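AHL synthase (Burkholderia glumae, PDB 3P2H) probably makes N-acyl-homoserine lactone quorum-sensing signals from a fatty acyl-[acyl-carrier protein] and S-adenosyl-L-methionine, releasing methylthioadenosine. Local coordinates at residues S119-L124 with A185-D190; G155-R160 with D178-T183. The protein carries 3 engineered substitutions. All blocks are in the same frame, centred on the assembly; numbering follows the deposited sequence.

Contact 1. Residues S119-L124 with A185-D190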
loop_
_atom_site.group_PDB
_atom_site.type_symbol
_atom_site.label_atom_id
_atom_site.label_comp_id
_atom_site.label_asym_id
_atom_site.label_seq_id
_atom_site.Cartn_x
_atom_site.Cartn_y
_atom_site.Cartn_z
ATOM N N SER A 119 12.463 3.272 -6.794
ATOM C CA SER A 119 11.114 3.303 -7.348
ATOM C C SER A 119 10.135 3.214 -6.199
ATOM O O SER A 119 9.104 3.891 -6.175
ATOM C CB SER A 119 10.894 2.112 -8.273
ATOM O OG SER A 119 11.865 2.082 -9.300
ATOM N N VAL A 120 10.463 2.357 -5.242
ATOM C CA VAL A 120 9.626 2.164 -4.074
ATOM C C VAL A 120 9.516 3.459 -3.282
ATOM O O VAL A 120 8.429 3.842 -2.843
ATOM C CB VAL A 120 10.208 1.061 -3.160
ATOM C CG1 VAL A 120 9.483 1.048 -1.814
ATOM C CG2 VAL A 120 10.088 -0.291 -3.844
ATOM N N ARG A 121 10.641 4.148 -3.124
ATOM C CA ARG A 121 10.658 5.379 -2.343
ATOM C C ARG A 121 9.595 6.420 -2.694
ATOM O O ARG A 121 8.837 6.842 -1.821
ATOM C CB ARG A 121 12.045 6.024 -2.386
ATOM C CG ARG A 121 12.284 6.960 -1.208
ATOM C CD ARG A 121 13.714 7.476 -1.164
ATOM N NE ARG A 121 13.876 8.658 -1.995
ATOM C CZ ARG A 121 13.767 9.909 -1.551
ATOM N NH1 ARG A 121 13.504 10.154 -0.271
ATOM N NH2 ARG A 121 13.897 10.919 -2.393
ATOM N N PRO A 122 9.522 6.849 -3.965
ATOM C CA PRO A 122 8.510 7.850 -4.327
ATOM C C PRO A 122 7.079 7.374 -4.075
ATOM O O PRO A 122 6.226 8.151 -3.641
ATOM C CB PRO A 122 8.803 8.128 -5.803
ATOM C CG PRO A 122 9.419 6.833 -6.285
ATOM C CD PRO A 122 10.312 6.441 -5.140
ATOM N N MET A 123 6.827 6.094 -4.330
ATOM C CA MET A 123 5.502 5.532 -4.105
ATOM C C MET A 123 5.163 5.595 -2.617
ATOM O O MET A 123 4.057 5.962 -2.235
ATOM C CB MET A 123 5.444 4.082 -4.596
ATOM C CG MET A 123 5.349 3.930 -6.108
ATOM S SD MET A 123 3.890 4.745 -6.816
ATOM C CE MET A 123 2.589 4.016 -5.832
ATOM N N LEU A 124 6.127 5.238 -1.778
ATOM C CA LEU A 124 5.916 5.263 -0.340
ATOM C C LEU A 124 5.721 6.695 0.152
ATOM O O LEU A 124 4.833 6.966 0.966
ATOM C CB LEU A 124 7.108 4.628 0.380
ATOM C CG LEU A 124 6.964 4.409 1.890
ATOM C CD1 LEU A 124 5.709 3.592 2.190
ATOM C CD2 LEU A 124 8.203 3.688 2.407
ATOM N N ALA A 185 11.539 12.506 7.303
ATOM C CA ALA A 185 12.837 12.937 6.793
ATOM C C ALA A 185 13.355 11.981 5.728
ATOM O O ALA A 185 13.851 12.408 4.690
ATOM C CB ALA A 185 13.843 13.041 7.934
ATOM N N ALA A 186 13.243 10.682 5.983
ATOM C CA ALA A 186 13.716 9.684 5.030
ATOM C C ALA A 186 12.998 9.779 3.683
ATOM O O ALA A 186 13.551 9.399 2.651
ATOM C CB ALA A 186 13.536 8.292 5.609
ATOM N N LEU A 187 11.770 10.289 3.700
ATOM C CA LEU A 187 10.969 10.411 2.486
ATOM C C LEU A 187 10.955 11.826 1.914
ATOM O O LEU A 187 10.263 12.088 0.936
ATOM C CB LEU A 187 9.533 9.957 2.767
ATOM C CG LEU A 187 9.399 8.499 3.221
ATOM C CD1 LEU A 187 7.989 8.220 3.717
ATOM C CD2 LEU A 187 9.769 7.584 2.071
ATOM N N ASP A 188 11.712 12.731 2.532
ATOM C CA ASP A 188 11.786 14.120 2.083
ATOM C C ASP A 188 10.449 14.836 2.149
ATOM O O ASP A 188 10.115 15.631 1.273
ATOM C CB ASP A 188 12.329 14.183 0.655
ATOM C CG ASP A 188 13.830 14.032 0.605
ATOM O OD1 ASP A 188 14.370 13.736 -0.481
ATOM O OD2 ASP A 188 14.474 14.217 1.660
ATOM N N LEU A 189 9.688 14.556 3.196
ATOM C CA LEU A 189 8.387 15.176 3.378
ATOM C C LEU A 189 8.437 16.279 4.435
ATOM O O LEU A 189 9.369 16.350 5.245
ATOM C CB LEU A 189 7.364 14.118 3.782
ATOM C CG LEU A 189 7.219 12.964 2.786
ATOM C CD1 LEU A 189 6.306 11.893 3.367
ATOM C CD2 LEU A 189 6.683 13.494 1.466
ATOM N N ASP A 190 7.427 17.139 4.408
ATOM C CA ASP A 190 7.319 18.240 5.348
ATOM C C ASP A 190 7.354 17.736 6.788
ATOM O O ASP A 190 6.465 16.999 7.218
ATOM C CB ASP A 190 6.018 18.993 5.082
ATOM C CG ASP A 190 5.797 20.127 6.044
ATOM O OD1 ASP A 190 6.796 20.638 6.593
ATOM O OD2 ASP A 190 4.624 20.515 6.235
#
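Arg-121 reaches from the first turn of helix 120-133 to the end of helix 181-186. Its CG stands anti to the backbone N (chi1 -158°), and the chain then bends at chi3, which brings the guanidinium to the other segment. Arg-121 NH1 donates to the carbonyl O of Ala-186 at 3.0 Å. The bond is weak because it is bent, at 129°. Arg-121 NH2 forms a long salt bridge of 3.4 Å to OD1 of Asp-188. Both acceptors lie at the guanidinium edge, near its plane, but the carboxylate is turned almost perpendicular to that plane. The two groups therefore do not pair side by side. The acceptors sit where helix 181-186 ends: Asp-188 has positive phi and closes a Schellman motif. A positive group here probably suits the carbonyl-rich end of the helix.

The aliphatic part of Arg-121 also takes part. Arg-121 CG lies 4.2 Å from CD2 of Leu-187, and the two side chains run past each other in opposite directions. One turn later, CD2 of Leu-124 meets the same CD2 of Leu-187, also at 4.2 Å.

The polar pairs thus lie beside a buried leucine pair. Leu-187 also packs on Ala-125 and Val-128 of helix 120-133. Leu-124 packs on Phe-151 of helix 145-154 and Phe-103 of strand 97-105.

Contact 2. Residues G155-R160 with D178-T183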
loop_
_atom_site.group_PDB
_atom_site.type_symbol
_atom_site.label_atom_id
_atom_site.label_comp_id
_atom_site.label_asym_id
_atom_site.label_seq_id
_atom_site.Cartn_x
_atom_site.Cartn_y
_atom_site.Cartn_z
ATOM N N GLY A 155 15.058 3.943 4.973
ATOM C CA GLY A 155 15.212 4.724 6.188
ATOM C C GLY A 155 13.984 5.052 7.008
ATOM O O GLY A 155 14.102 5.677 8.064
ATOM N N VAL A 156 12.809 4.643 6.543
ATOM C CA VAL A 156 11.582 4.926 7.280
ATOM C C VAL A 156 11.574 4.137 8.576
ATOM O O VAL A 156 12.308 3.169 8.712
ATOM C CB VAL A 156 10.330 4.551 6.461
ATOM C CG1 VAL A 156 10.355 5.272 5.118
ATOM C CG2 VAL A 156 10.264 3.044 6.264
ATOM N N HIS A 157 10.752 4.553 9.534
ATOM C CA HIS A 157 10.682 3.840 10.794
ATOM C C HIS A 157 9.639 2.747 10.687
ATOM O O HIS A 157 8.461 2.953 10.976
ATOM C CB HIS A 157 10.343 4.784 11.954
ATOM C CG HIS A 157 10.238 4.095 13.282
ATOM N ND1 HIS A 157 9.894 4.759 14.440
ATOM C CD2 HIS A 157 10.416 2.796 13.634
ATOM C CE1 HIS A 157 9.861 3.902 15.445
ATOM N NE2 HIS A 157 10.173 2.704 14.984
ATOM N N ALA A 158 10.088 1.579 10.257
ATOM C CA ALA A 158 9.211 0.435 10.121
ATOM C C ALA A 158 9.528 -0.570 11.225
ATOM O O ALA A 158 10.690 -0.751 11.599
ATOM C CB ALA A 158 9.412 -0.209 8.757
ATOM N N HIS A 159 8.492 -1.205 11.756
ATOM C CA HIS A 159 8.660 -2.217 12.790
ATOM C C HIS A 159 7.530 -3.230 12.677
ATOM O O HIS A 159 6.436 -2.916 12.210
ATOM C CB HIS A 159 8.729 -1.596 14.200
ATOM C CG HIS A 159 7.576 -0.708 14.548
ATOM N ND1 HIS A 159 7.467 0.588 14.092
ATOM C CD2 HIS A 159 6.488 -0.924 15.326
ATOM C CE1 HIS A 159 6.365 1.132 14.576
ATOM N NE2 HIS A 159 5.752 0.235 15.327
ATOM N N ARG A 160 7.803 -4.452 13.107
ATOM C CA ARG A 160 6.832 -5.529 13.000
ATOM C C ARG A 160 5.633 -5.490 13.939
ATOM O O ARG A 160 5.748 -5.125 15.113
ATOM C CB ARG A 160 7.566 -6.864 13.129
ATOM C CG ARG A 160 8.548 -7.075 11.994
ATOM C CD ARG A 160 9.284 -8.395 12.078
ATOM N NE ARG A 160 10.075 -8.615 10.871
ATOM C CZ ARG A 160 10.829 -9.685 10.648
ATOM N NH1 ARG A 160 10.909 -10.647 11.558
ATOM N NH2 ARG A 160 11.500 -9.791 9.511
ATOM N N ASP A 178 5.835 4.067 11.328
ATOM C CA ASP A 178 5.496 5.230 12.141
ATOM C C ASP A 178 5.710 6.500 11.341
ATOM O O ASP A 178 6.794 6.724 10.811
ATOM C CB ASP A 178 6.362 5.309 13.406
ATOM C CG ASP A 178 5.982 4.278 14.448
ATOM O OD1 ASP A 178 4.959 3.589 14.270
ATOM O OD2 ASP A 178 6.711 4.166 15.458
ATOM N N ILE A 179 4.676 7.325 11.246
ATOM C CA ILE A 179 4.806 8.581 10.524
ATOM C C ILE A 179 5.402 9.589 11.508
ATOM O O ILE A 179 4.722 10.482 12.009
ATOM C CB ILE A 179 3.437 9.072 9.996
ATOM C CG1 ILE A 179 2.843 8.014 9.060
ATOM C CG2 ILE A 179 3.611 10.394 9.244
ATOM C CD1 ILE A 179 1.445 8.338 8.526
ATOM N N ASP A 180 6.688 9.411 11.798
ATOM C CA ASP A 180 7.391 10.280 12.723
ATOM C C ASP A 180 8.484 11.064 11.996
ATOM O O ASP A 180 8.606 10.988 10.770
ATOM C CB ASP A 180 8.000 9.452 13.865
ATOM C CG ASP A 180 8.918 8.342 13.370
ATOM O OD1 ASP A 180 9.316 8.358 12.183
ATOM O OD2 ASP A 180 9.256 7.455 14.181
ATOM N N ALA A 181 9.283 11.807 12.757
ATOM C CA ALA A 181 10.353 12.614 12.177
ATOM C C ALA A 181 11.274 11.802 11.265
ATOM O O ALA A 181 11.634 12.252 10.180
ATOM C CB ALA A 181 11.165 13.281 13.290
ATOM N N GLN A 182 11.646 10.604 11.703
ATOM C CA GLN A 182 12.529 9.741 10.925
ATOM C C GLN A 182 11.935 9.367 9.571
ATOM O O GLN A 182 12.585 9.503 8.534
ATOM C CB GLN A 182 12.830 8.455 11.698
ATOM C CG GLN A 182 13.881 7.582 11.026
ATOM C CD GLN A 182 14.054 6.235 11.711
ATOM O OE1 GLN A 182 14.162 6.155 12.932
ATOM N NE2 GLN A 182 14.086 5.174 10.922
ATOM N N THR A 183 10.705 8.866 9.595
ATOM C CA THR A 183 10.017 8.457 8.376
ATOM C C THR A 183 9.835 9.630 7.423
ATOM O O THR A 183 10.106 9.516 6.229
ATOM C CB THR A 183 8.639 7.846 8.703
ATOM O OG1 THR A 183 8.820 6.559 9.311
ATOM C CG2 THR A 183 7.797 7.702 7.425
#
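His-157 and Thr-183 meet at the backbone of the first and the side chain of the second. The amide N of His-157 donates to OG1 of Thr-183 at 2.8 Å, and the bond is nearly straight (165°). The same hydroxyl donates within its own segment to the carbonyl O of Asp-178, a bond that is very short in the model. The imidazole of His-157 has its own partner. His-157 ND1 donates to OD2 of Asp-180 at 2.8 Å. OD2 lies in the ring plane of His-157 and is met on its syn side, somewhat out of the carboxylate plane. A chi1 of 179° swings the His-157 ring alongside Asp-178, whose CG lies 3.9 Å above one ring face, offset toward the rim. Two carboxylates near one imidazole would probably favour a protonated ring.

Gln-182 extends its chain back to Gly-155. Gln-182 NE2 donates to the carbonyl O of Gly-155 at 2.9 Å, from above the carbonyl plane. Farther along, the N of Asp-178 donates to the O of His-157 at 2.9 Å. This bond lies where strands 157-160 and 170-178 come together.

Other bonds hold the first shell in place. OD1 of Asp-180 accepts from the N of Thr-183 at 3.0 Å, with an N-H...O angle of 174°. One carboxylate thus serves His-157 with one oxygen and the helix start with the other. OD1 of Asp-178 accepts from Gln-138 NE2.

Asp-180 is the N-cap of helix 181-186. This capped helix start follows strand 170-178 and is tied by side chains to the segment leading into strand 157-160, which pairs antiparallel with strand 170-178. The junction belongs to the acetyltransferase-like (GNAT) fold of the autoinducer synthases.

How the contacts relate
Contact 2 is nested in sequence inside the loop closed by contact 1, and their centres lie about 11 Å apart. Both use helix 181-186: contact 2 holds its start and contact 1 its end. Each is partly buried, with polar groups beside buried residues. Contact 2 relies on short, mostly straight hydrogen bonds at a strand-to-helix junction. Contact 1 has weaker polar links and a leucine pair between helix ends. They join through packing: CB of Ala-186 lies 3.6 Å from C of Gly-155, and CG1 of Val-156 lies 3.8 Å from CD2 of Leu-124 and 3.9 Å from CG of Leu-187. The side chain of Leu-124 is about 6 Å from the bound inhibitor, and that of Val-156 about 8 Å.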